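Local coordinates for protein endoglucanase A (Clostridium acetobutylicum, PDB 3IK2) that probably cleaves internal beta-1,4-glycosidic bonds of cellulose and related beta-glucans, as a glycoside hydrolase family 44 endoglucanase, at residues K464-G469 with S491-T496; C419-S422 with S428-A431; V445-K448 with S453-F456. One frame throughout, in Å; residues are numbered along the deposited sequence.

Contact 1 of 3, residues K464-G469 with S491-T496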
ATOM      1  N   LYS A 464     -18.624   6.044 -28.019  1.00 18.09           N
ATOM      2  CA  LYS A 464     -17.408   6.023 -28.851  1.00 17.59           C
ATOM      3  C   LYS A 464     -17.470   4.907 -29.885  1.00 17.18           C
ATOM      4  O   LYS A 464     -18.162   3.907 -29.692  1.00 17.41           O
ATOM      5  CB  LYS A 464     -16.170   5.806 -27.981  1.00 17.78           C
ATOM      6  CG  LYS A 464     -16.120   6.704 -26.775  1.00 18.33           C
ATOM      7  CD  LYS A 464     -15.809   8.121 -27.144  1.00 18.31           C
ATOM      8  CE  LYS A 464     -15.847   8.955 -25.901  1.00 20.03           C
ATOM      9  NZ  LYS A 464     -15.004  10.161 -26.126  1.00 24.12           N
ATOM     10  N   ASN A 465     -16.733   5.059 -30.970  1.00 16.81           N
ATOM     11  CA  ASN A 465     -16.641   3.989 -31.949  1.00 17.42           C
ATOM     12  C   ASN A 465     -15.185   3.507 -32.096  1.00 16.60           C
ATOM     13  O   ASN A 465     -14.372   4.105 -32.826  1.00 15.81           O
ATOM     14  CB  ASN A 465     -17.228   4.462 -33.285  1.00 17.98           C
ATOM     15  CG  ASN A 465     -17.094   3.435 -34.381  1.00 21.56           C
ATOM     16  OD1 ASN A 465     -16.327   3.634 -35.340  1.00 27.44           O
ATOM     17  ND2 ASN A 465     -17.844   2.328 -34.269  1.00 24.78           N
ATOM     18  N   TYR A 466     -14.838   2.441 -31.386  1.00 15.56           N
ATOM     19  CA  TYR A 466     -13.435   2.055 -31.365  1.00 14.66           C
ATOM     20  C   TYR A 466     -13.184   1.265 -32.625  1.00 14.69           C
ATOM     21  O   TYR A 466     -14.011   0.406 -32.995  1.00 13.95           O
ATOM     22  CB  TYR A 466     -13.058   1.314 -30.069  1.00 15.14           C
ATOM     23  CG  TYR A 466     -13.285   2.158 -28.801  1.00 15.07           C
ATOM     24  CD1 TYR A 466     -12.423   3.200 -28.455  1.00 15.22           C
ATOM     25  CD2 TYR A 466     -14.390   1.926 -27.979  1.00 16.13           C
ATOM     26  CE1 TYR A 466     -12.648   3.973 -27.317  1.00 13.68           C
ATOM     27  CE2 TYR A 466     -14.625   2.695 -26.846  1.00 14.86           C
ATOM     28  CZ  TYR A 466     -13.751   3.711 -26.518  1.00 14.87           C
ATOM     29  OH  TYR A 466     -13.998   4.449 -25.366  1.00 17.46           O
ATOM     30  N   THR A 467     -12.087   1.586 -33.323  1.00 14.38           N
ATOM     31  CA  THR A 467     -11.835   0.951 -34.632  1.00 14.29           C
ATOM     32  C   THR A 467     -10.532   0.165 -34.682  1.00 14.84           C
ATOM     33  O   THR A 467     -10.327  -0.621 -35.600  1.00 15.17           O
ATOM     34  CB  THR A 467     -11.889   1.969 -35.830  1.00 14.52           C
ATOM     35  OG1 THR A 467     -10.960   3.045 -35.612  1.00 13.69           O
ATOM     36  CG2 THR A 467     -13.305   2.540 -36.025  1.00 12.20           C
ATOM     37  N   SER A 468      -9.631   0.416 -33.733  1.00 14.38           N
ATOM     38  CA  SER A 468      -8.388  -0.332 -33.666  1.00 15.10           C
ATOM     39  C   SER A 468      -7.993  -0.660 -32.230  1.00 14.70           C
ATOM     40  O   SER A 468      -8.302   0.083 -31.306  1.00 15.03           O
ATOM     41  CB  SER A 468      -7.248   0.411 -34.378  1.00 15.41           C
ATOM     42  OG  SER A 468      -6.983   1.647 -33.738  1.00 17.42           O
ATOM     43  N   GLY A 469      -7.305  -1.781 -32.058  1.00 14.46           N
ATOM     44  CA  GLY A 469      -6.801  -2.197 -30.756  1.00 13.81           C
ATOM     45  C   GLY A 469      -5.351  -2.652 -30.849  1.00 13.74           C
ATOM     46  O   GLY A 469      -4.994  -3.460 -31.714  1.00 12.37           O
ATOM     47  N   SER A 491     -15.773  -4.403 -35.039  1.00 26.82           N
ATOM     48  CA  SER A 491     -16.977  -4.114 -35.764  1.00 26.87           C
ATOM     49  C   SER A 491     -18.041  -3.854 -34.752  1.00 25.88           C
ATOM     50  O   SER A 491     -18.372  -4.745 -33.959  1.00 26.70           O
ATOM     51  CB  SER A 491     -17.344  -5.309 -36.673  1.00 27.18           C
ATOM     52  OG  SER A 491     -18.690  -5.716 -36.499  1.00 28.86           O
ATOM     53  N   GLY A 492     -18.589  -2.644 -34.781  1.00 24.34           N
ATOM     54  CA  GLY A 492     -19.663  -2.285 -33.878  1.00 22.75           C
ATOM     55  C   GLY A 492     -19.259  -2.434 -32.424  1.00 21.64           C
ATOM     56  O   GLY A 492     -20.048  -2.912 -31.618  1.00 22.01           O
ATOM     57  N   ASN A 493     -18.038  -1.996 -32.091  1.00 20.13           N
ATOM     58  CA  ASN A 493     -17.479  -2.124 -30.733  1.00 18.70           C
ATOM     59  C   ASN A 493     -17.453  -3.561 -30.147  1.00 17.92           C
ATOM     60  O   ASN A 493     -17.582  -3.752 -28.933  1.00 16.35           O
ATOM     61  CB  ASN A 493     -18.159  -1.150 -29.748  1.00 18.41           C
ATOM     62  CG  ASN A 493     -17.660   0.284 -29.888  1.00 17.20           C
ATOM     63  OD1 ASN A 493     -16.654   0.549 -30.534  1.00 17.72           O
ATOM     64  ND2 ASN A 493     -18.371   1.211 -29.275  1.00 18.64           N
ATOM     65  N   LYS A 494     -17.265  -4.546 -31.025  1.00 17.14           N
ATOM     66  CA  LYS A 494     -17.179  -5.951 -30.651  1.00 17.20           C
ATOM     67  C   LYS A 494     -15.965  -6.547 -31.297  1.00 16.92           C
ATOM     68  O   LYS A 494     -15.680  -6.263 -32.449  1.00 17.75           O
ATOM     69  CB  LYS A 494     -18.361  -6.735 -31.166  1.00 17.18           C
ATOM     70  CG  LYS A 494     -19.685  -6.485 -30.511  1.00 20.31           C
ATOM     71  CD  LYS A 494     -20.758  -7.089 -31.436  1.00 23.24           C
ATOM     72  CE  LYS A 494     -22.008  -7.508 -30.696  1.00 26.24           C
ATOM     73  NZ  LYS A 494     -22.619  -6.386 -29.933  1.00 28.58           N
ATOM     74  N   PHE A 495     -15.268  -7.411 -30.577  1.00 16.69           N
ATOM     75  CA  PHE A 495     -14.052  -8.016 -31.092  1.00 16.60           C
ATOM     76  C   PHE A 495     -13.710  -9.193 -30.215  1.00 17.03           C
ATOM     77  O   PHE A 495     -14.271  -9.369 -29.146  1.00 17.50           O
ATOM     78  CB  PHE A 495     -12.885  -7.007 -31.157  1.00 16.10           C
ATOM     79  CG  PHE A 495     -12.436  -6.490 -29.808  1.00 16.45           C
ATOM     80  CD1 PHE A 495     -11.384  -7.108 -29.119  1.00 13.90           C
ATOM     81  CD2 PHE A 495     -13.055  -5.380 -29.228  1.00 15.58           C
ATOM     82  CE1 PHE A 495     -10.959  -6.626 -27.877  1.00 13.41           C
ATOM     83  CE2 PHE A 495     -12.637  -4.898 -27.975  1.00 14.65           C
ATOM     84  CZ  PHE A 495     -11.584  -5.520 -27.307  1.00 12.85           C
ATOM     85  N   THR A 496     -12.797 -10.015 -30.698  1.00 18.10           N
ATOM     86  CA  THR A 496     -12.357 -11.198 -29.987  1.00 18.47           C
ATOM     87  C   THR A 496     -10.843 -11.066 -29.815  1.00 18.16           C
ATOM     88  O   THR A 496     -10.187 -10.364 -30.598  1.00 18.28           O
ATOM     89  CB  THR A 496     -12.789 -12.476 -30.743  1.00 18.52           C
ATOM     90  OG1 THR A 496     -14.216 -12.503 -30.833  1.00 18.83           O
ATOM     91  CG2 THR A 496     -12.400 -13.704 -29.990  1.00 20.72           C
TER
HETATM   92  O   HOH W   1     -16.583  -0.032 -33.699  1.00 14.38           O

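Contact 2 of 3, residues C419-S422 with S428-A431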
ATOM      1  N   CYS A 419     -16.812  -3.539 -16.420  1.00 13.10           N
ATOM      2  CA  CYS A 419     -16.073  -4.503 -17.185  1.00 12.83           C
ATOM      3  C   CYS A 419     -16.280  -5.842 -16.512  1.00 13.33           C
ATOM      4  O   CYS A 419     -15.518  -6.230 -15.616  1.00 12.69           O
ATOM      5  CB  CYS A 419     -14.591  -4.149 -17.227  1.00 12.16           C
ATOM      6  SG  CYS A 419     -13.665  -5.105 -18.434  1.00 11.72           S
ATOM      7  N   ASP A 420     -17.341  -6.533 -16.933  1.00 13.79           N
ATOM      8  CA  ASP A 420     -17.753  -7.794 -16.304  1.00 14.02           C
ATOM      9  C   ASP A 420     -17.342  -8.966 -17.158  1.00 13.99           C
ATOM     10  O   ASP A 420     -17.757  -9.076 -18.319  1.00 14.50           O
ATOM     11  CB  ASP A 420     -19.271  -7.851 -16.082  1.00 14.52           C
ATOM     12  CG  ASP A 420     -19.772  -6.757 -15.140  1.00 16.78           C
ATOM     13  OD1 ASP A 420     -19.039  -6.389 -14.191  1.00 21.27           O
ATOM     14  OD2 ASP A 420     -20.913  -6.281 -15.327  1.00 16.68           O
ATOM     15  N   THR A 421     -16.536  -9.842 -16.565  1.00 13.37           N
ATOM     16  CA  THR A 421     -16.169 -11.090 -17.188  1.00 12.94           C
ATOM     17  C   THR A 421     -17.149 -12.182 -16.743  1.00 13.28           C
ATOM     18  O   THR A 421     -17.649 -12.149 -15.617  1.00 13.67           O
ATOM     19  CB  THR A 421     -14.696 -11.460 -16.863  1.00 12.94           C
ATOM     20  OG1 THR A 421     -14.297 -12.585 -17.640  1.00 14.35           O
ATOM     21  CG2 THR A 421     -14.493 -11.765 -15.396  1.00 10.35           C
ATOM     22  N   SER A 422     -17.416 -13.137 -17.627  1.00 12.83           N
ATOM     23  CA  SER A 422     -18.268 -14.279 -17.313  1.00 13.24           C
ATOM     24  C   SER A 422     -17.505 -15.369 -16.564  1.00 13.45           C
ATOM     25  O   SER A 422     -18.103 -16.344 -16.104  1.00 13.37           O
ATOM     26  CB  SER A 422     -18.886 -14.855 -18.590  1.00 13.33           C
ATOM     27  OG  SER A 422     -17.882 -15.377 -19.440  1.00 12.12           O
ATOM     28  N   SER A 428      -9.277 -12.205 -15.008  1.00  9.79           N
ATOM     29  CA  SER A 428      -9.585 -10.878 -14.438  1.00  9.99           C
ATOM     30  C   SER A 428      -9.612  -9.862 -15.560  1.00  9.16           C
ATOM     31  O   SER A 428      -8.779  -9.923 -16.442  1.00  8.91           O
ATOM     32  CB  SER A 428      -8.559 -10.456 -13.386  1.00 10.12           C
ATOM     33  OG  SER A 428      -8.753 -11.191 -12.204  1.00 11.47           O
ATOM     34  N   THR A 429     -10.586  -8.954 -15.538  1.00  9.50           N
ATOM     35  CA  THR A 429     -10.730  -7.913 -16.582  1.00  9.06           C
ATOM     36  C   THR A 429     -11.063  -6.563 -15.940  1.00  9.17           C
ATOM     37  O   THR A 429     -11.972  -6.468 -15.113  1.00  9.25           O
ATOM     38  CB  THR A 429     -11.850  -8.236 -17.634  1.00  9.31           C
ATOM     39  OG1 THR A 429     -13.129  -8.348 -16.969  1.00  6.72           O
ATOM     40  CG2 THR A 429     -11.518  -9.527 -18.448  1.00  8.16           C
ATOM     41  N   TYR A 430     -10.303  -5.540 -16.325  1.00  8.50           N
ATOM     42  CA  TYR A 430     -10.508  -4.164 -15.866  1.00  8.71           C
ATOM     43  C   TYR A 430     -10.536  -3.294 -17.105  1.00  8.12           C
ATOM     44  O   TYR A 430      -9.755  -3.500 -18.014  1.00  7.97           O
ATOM     45  CB  TYR A 430      -9.389  -3.727 -14.853  1.00  7.76           C
ATOM     46  CG  TYR A 430      -9.304  -4.684 -13.653  1.00  8.22           C
ATOM     47  CD1 TYR A 430     -10.221  -4.602 -12.611  1.00  7.55           C
ATOM     48  CD2 TYR A 430      -8.345  -5.713 -13.604  1.00  8.08           C
ATOM     49  CE1 TYR A 430     -10.187  -5.500 -11.543  1.00  5.26           C
ATOM     50  CE2 TYR A 430      -8.289  -6.592 -12.536  1.00  6.27           C
ATOM     51  CZ  TYR A 430      -9.219  -6.486 -11.517  1.00  6.38           C
ATOM     52  OH  TYR A 430      -9.187  -7.354 -10.449  1.00  5.86           O
ATOM     53  N   ALA A 431     -11.462  -2.353 -17.154  1.00  9.24           N
ATOM     54  CA  ALA A 431     -11.501  -1.359 -18.237  1.00  9.89           C
ATOM     55  C   ALA A 431     -11.478   0.029 -17.654  1.00 10.58           C
ATOM     56  O   ALA A 431     -12.066   0.272 -16.584  1.00 11.65           O
ATOM     57  CB  ALA A 431     -12.746  -1.559 -19.117  1.00 10.15           C
TER
HETATM   58  O   HOH W   2     -13.680  -4.976 -13.874  1.00 17.29           O

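Contact 3 of 3, residues V445-K448 with S453-F456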
ATOM      1  N   VAL A 445      -6.470  -7.476 -19.161  1.00 12.43           N
ATOM      2  CA  VAL A 445      -7.053  -8.802 -19.270  1.00 13.51           C
ATOM      3  C   VAL A 445      -5.973  -9.820 -18.939  1.00 14.06           C
ATOM      4  O   VAL A 445      -4.877  -9.783 -19.514  1.00 14.42           O
ATOM      5  CB  VAL A 445      -7.652  -9.053 -20.704  1.00 13.38           C
ATOM      6  CG1 VAL A 445      -8.298 -10.397 -20.776  1.00 13.30           C
ATOM      7  CG2 VAL A 445      -8.703  -8.027 -21.015  1.00 14.52           C
ATOM      8  N   MET A 446      -6.279 -10.710 -17.995  1.00 14.62           N
ATOM      9  CA  MET A 446      -5.366 -11.777 -17.573  1.00 15.74           C
ATOM     10  C   MET A 446      -6.076 -13.131 -17.657  1.00 13.71           C
ATOM     11  O   MET A 446      -7.242 -13.272 -17.261  1.00 13.76           O
ATOM     12  CB  MET A 446      -4.882 -11.630 -16.117  1.00 14.77           C
ATOM     13  CG  MET A 446      -4.108 -10.383 -15.699  1.00 19.55           C
ATOM     14  SD  MET A 446      -4.459 -10.074 -13.925  1.00 22.35           S
ATOM     15  CE  MET A 446      -5.408  -8.552 -14.105  1.00 23.40           C
ATOM     16  N   ASN A 447      -5.327 -14.125 -18.096  1.00 11.93           N
ATOM     17  CA  ASN A 447      -5.760 -15.495 -18.069  1.00 12.56           C
ATOM     18  C   ASN A 447      -5.020 -16.185 -16.910  1.00 12.38           C
ATOM     19  O   ASN A 447      -3.831 -16.480 -17.014  1.00 12.55           O
ATOM     20  CB  ASN A 447      -5.479 -16.151 -19.446  1.00 11.66           C
ATOM     21  CG  ASN A 447      -5.783 -17.654 -19.480  1.00 12.77           C
ATOM     22  OD1 ASN A 447      -6.276 -18.233 -18.525  1.00  9.60           O
ATOM     23  ND2 ASN A 447      -5.477 -18.287 -20.615  1.00 16.18           N
ATOM     24  N   LYS A 448      -5.727 -16.411 -15.803  1.00 11.91           N
ATOM     25  CA  LYS A 448      -5.142 -17.059 -14.619  1.00 12.39           C
ATOM     26  C   LYS A 448      -5.053 -18.600 -14.775  1.00 11.45           C
ATOM     27  O   LYS A 448      -4.487 -19.283 -13.918  1.00 10.95           O
ATOM     28  CB  LYS A 448      -5.900 -16.690 -13.307  1.00 12.30           C
ATOM     29  CG  LYS A 448      -6.118 -15.180 -13.022  1.00 14.45           C
ATOM     30  CD  LYS A 448      -6.951 -14.898 -11.742  1.00 13.16           C
ATOM     31  CE  LYS A 448      -8.461 -14.912 -12.020  1.00 17.36           C
ATOM     32  NZ  LYS A 448      -9.319 -14.698 -10.792  1.00 15.38           N
ATOM     33  N   SER A 453      -6.039 -21.828 -22.969  1.00 12.88           N
ATOM     34  CA  SER A 453      -6.103 -20.484 -23.513  1.00 14.01           C
ATOM     35  C   SER A 453      -7.557 -20.024 -23.410  1.00 13.88           C
ATOM     36  O   SER A 453      -8.473 -20.841 -23.240  1.00 12.92           O
ATOM     37  CB  SER A 453      -5.562 -20.458 -24.962  1.00 14.19           C
ATOM     38  OG  SER A 453      -6.402 -21.253 -25.790  1.00 18.09           O
ATOM     39  N   ILE A 454      -7.761 -18.715 -23.422  1.00 14.24           N
ATOM     40  CA  ILE A 454      -9.103 -18.184 -23.393  1.00 14.50           C
ATOM     41  C   ILE A 454      -9.377 -17.325 -24.614  1.00 14.32           C
ATOM     42  O   ILE A 454      -8.610 -16.409 -24.945  1.00 14.33           O
ATOM     43  CB  ILE A 454      -9.416 -17.318 -22.104  1.00 14.47           C
ATOM     44  CG1 ILE A 454      -9.216 -18.100 -20.804  1.00 14.41           C
ATOM     45  CG2 ILE A 454     -10.875 -16.855 -22.151  1.00 15.36           C
ATOM     46  CD1 ILE A 454      -9.398 -17.216 -19.525  1.00 14.50           C
ATOM     47  N   ASN A 455     -10.483 -17.637 -25.268  1.00 14.40           N
ATOM     48  CA  ASN A 455     -11.073 -16.764 -26.268  1.00 15.17           C
ATOM     49  C   ASN A 455     -11.958 -15.750 -25.594  1.00 14.29           C
ATOM     50  O   ASN A 455     -13.003 -16.082 -25.044  1.00 14.25           O
ATOM     51  CB  ASN A 455     -11.880 -17.565 -27.288  1.00 15.52           C
ATOM     52  CG  ASN A 455     -11.013 -18.565 -28.036  1.00 19.48           C
ATOM     53  OD1 ASN A 455      -9.997 -18.189 -28.645  1.00 22.91           O
ATOM     54  ND2 ASN A 455     -11.373 -19.857 -27.946  1.00 21.10           N
ATOM     55  N   PHE A 456     -11.514 -14.505 -25.605  1.00 13.95           N
ATOM     56  CA  PHE A 456     -12.276 -13.465 -24.971  1.00 14.09           C
ATOM     57  C   PHE A 456     -13.112 -12.824 -26.043  1.00 14.46           C
ATOM     58  O   PHE A 456     -12.589 -12.349 -27.043  1.00 14.78           O
ATOM     59  CB  PHE A 456     -11.369 -12.422 -24.313  1.00 13.54           C
ATOM     60  CG  PHE A 456     -10.739 -12.873 -23.036  1.00 13.12           C
ATOM     61  CD1 PHE A 456     -11.436 -12.758 -21.822  1.00 11.52           C
ATOM     62  CD2 PHE A 456      -9.436 -13.372 -23.027  1.00  9.78           C
ATOM     63  CE1 PHE A 456     -10.855 -13.154 -20.626  1.00  9.90           C
ATOM     64  CE2 PHE A 456      -8.841 -13.773 -21.821  1.00  8.92           C
ATOM     65  CZ  PHE A 456      -9.547 -13.662 -20.627  1.00  9.92           C
TER

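Contact 1 of 3, residues K464-G469 with S491-T496
Lys464 begins the contact with its backbone: its carbonyl O accepts a hydrogen bond of 2.7 Å from Asn493 ND2. The donor stands tilted 27° from the carbonyl plane, while Lys464 O itself lies nearly in the amide plane of Asn493. One residue on, Asn465 runs past the same amide, its backbone N bonded to the carboxylate of Glu511. Tyr466 then supplies the second half of the grip, its N donating to Asn493 OD1 over 2.8 Å, with the donor in the carbonyl plane. A single carboxamide thus bridges the C=O of one residue and the N-H of the next but one, as a residue of a parallel strand would, engaging both polar atoms. With CG anti to its carbonyl carbon (chi1 -78°), Asn493 projects the amide across to this backbone. The Tyr466 ring slants beside it, Tyr466 CD2 3.7 Å from Asn493 OD1 and the two planes 34° apart. A water extends the link: Tyr466 O accepts from it at 2.7 Å, and Asn493 N donates to it at 2.9 Å. Gly492 and Asn493, both with positive phi, form a beta turn close to type I', closed by two backbone bonds between Ser491 and Lys494. Beyond the turn, strand 494-499 runs along strand 454-461, with Phe495 stacked on Phe458; Thr467 and Ser468, by contrast, both pair with Leu510 of strand 503-510 in a classic beta bulge.

Contact 2 of 3, residues C419-S422 with S428-A431
Cys419 and Thr429 face each other across the hairpin with their side chains turned inward. The thiol of Cys419 extends anti to the backbone N (chi1 -168°), which carries SG to within 3.7 Å of Thr429 CB and the same distance from Ala431 CB. Cys419 CB also meets Ala431 CB at 3.7 Å, making a small apolar patch. Thr429 has OG1 held between its own backbone N and carbonyl carbon (chi1 60°); from there the hydroxyl leans across the gap and donates a weak hydrogen bond of 3.5 Å to Cys419 O, while Thr429 CG2 lies 4.0 Å from Thr421 CB. Thr421 is turned differently: its OG1 bonds the hydroxyl of Ser427, and its CB lies against Thr429 OG1. Where main-chain pairing might be expected, a water intervenes, 2.8 Å from Cys419 O and 2.6 Å from Thr429 O, though more acceptors surround it than its protons can serve at once. Asp420 and Ser422 instead bond through their backbones to strand 2-15, and Ser428 and Tyr430 to strand 440-447. Backbone bonding within the hairpin resumes between Ala431 and Val417. What results is an antiparallel beta hairpin, its strand directions 165° apart, that splays towards its turn as each arm joins a different neighbour, consistent with a place where the layers of a beta sandwich begin to separate.

Contact 3 of 3, residues V445-K448 with S453-F456
Val445 packs on Phe456, and Asn447 lies across Ile454. CG1 of Val445, anti to its backbone N, is set over one face of the Phe456 ring, 3.6 Å from the centroid and only 15° off the ring normal, a CH-pi contact displaced slightly towards CZ. CG2 of Ile454, two residues before the phenylalanine, lies over the centre of the opposite face, so the ring is sandwiched between two aliphatic branches.

The side chain of Asn447 can be followed outward. Its CB is 4.1 Å from Ile454 CD1. CG, anti to the backbone N (chi1 175°), comes closer, 3.6 Å from the same methyl and 3.7 Å from Ile454 CG1. At the tip the two amide atoms diverge: OD1 rests on Ile454 CD1 at 3.4 Å, while ND2 reaches past it to lie 3.7 Å from Ser453 CA. The polar needs of this buried amide are met by the loop and by a further strand. OD1 accepts from the backbone N of Asn449, giving an Asx turn. ND2 donates to Asp452 O, tying the end of strand 440-447 to the turn into strand 454-461, and to Ile499 O of strand 494-499.

The two strands run 157° apart in direction without any hydrogen bond between them, their axes 9.2 Å apart, consistent with facing layers of a beta sandwich with Val445, Ile454 and Phe456 in its core. Strand 440-447 is bonded to strands 427-433 and 503-510 and sends Met446 the other way, onto helix 361-376; Phe456 is packed against Ile499 and, from strand 2-15, Val3 and Val5.

Overall arrangement
All three contacts lie in the beta domain built from the C-terminal strands and strand 2-15; contacts 2 and 3, both buried with centres about 11 Å apart, adjoin helix 361-376 of the barrel domain. Contact 2 joins hairpin strands adjacent in the sheet, with a weak hydroxyl bond and a water, whereas contact 3 joins strands that are not neighbours and meet face to face through ring packing. Between the two, Ser428 O probably accepts a hydrogen bond from Met446 N. Contact 1 is only partly buried and lies farther from the chain's centre, where an asparagine amide grips loop backbone. It shares no strand with contact 3, but strands 494-499 and 454-461 are adjacent, and Thr496 CG2 packs on Phe456 O.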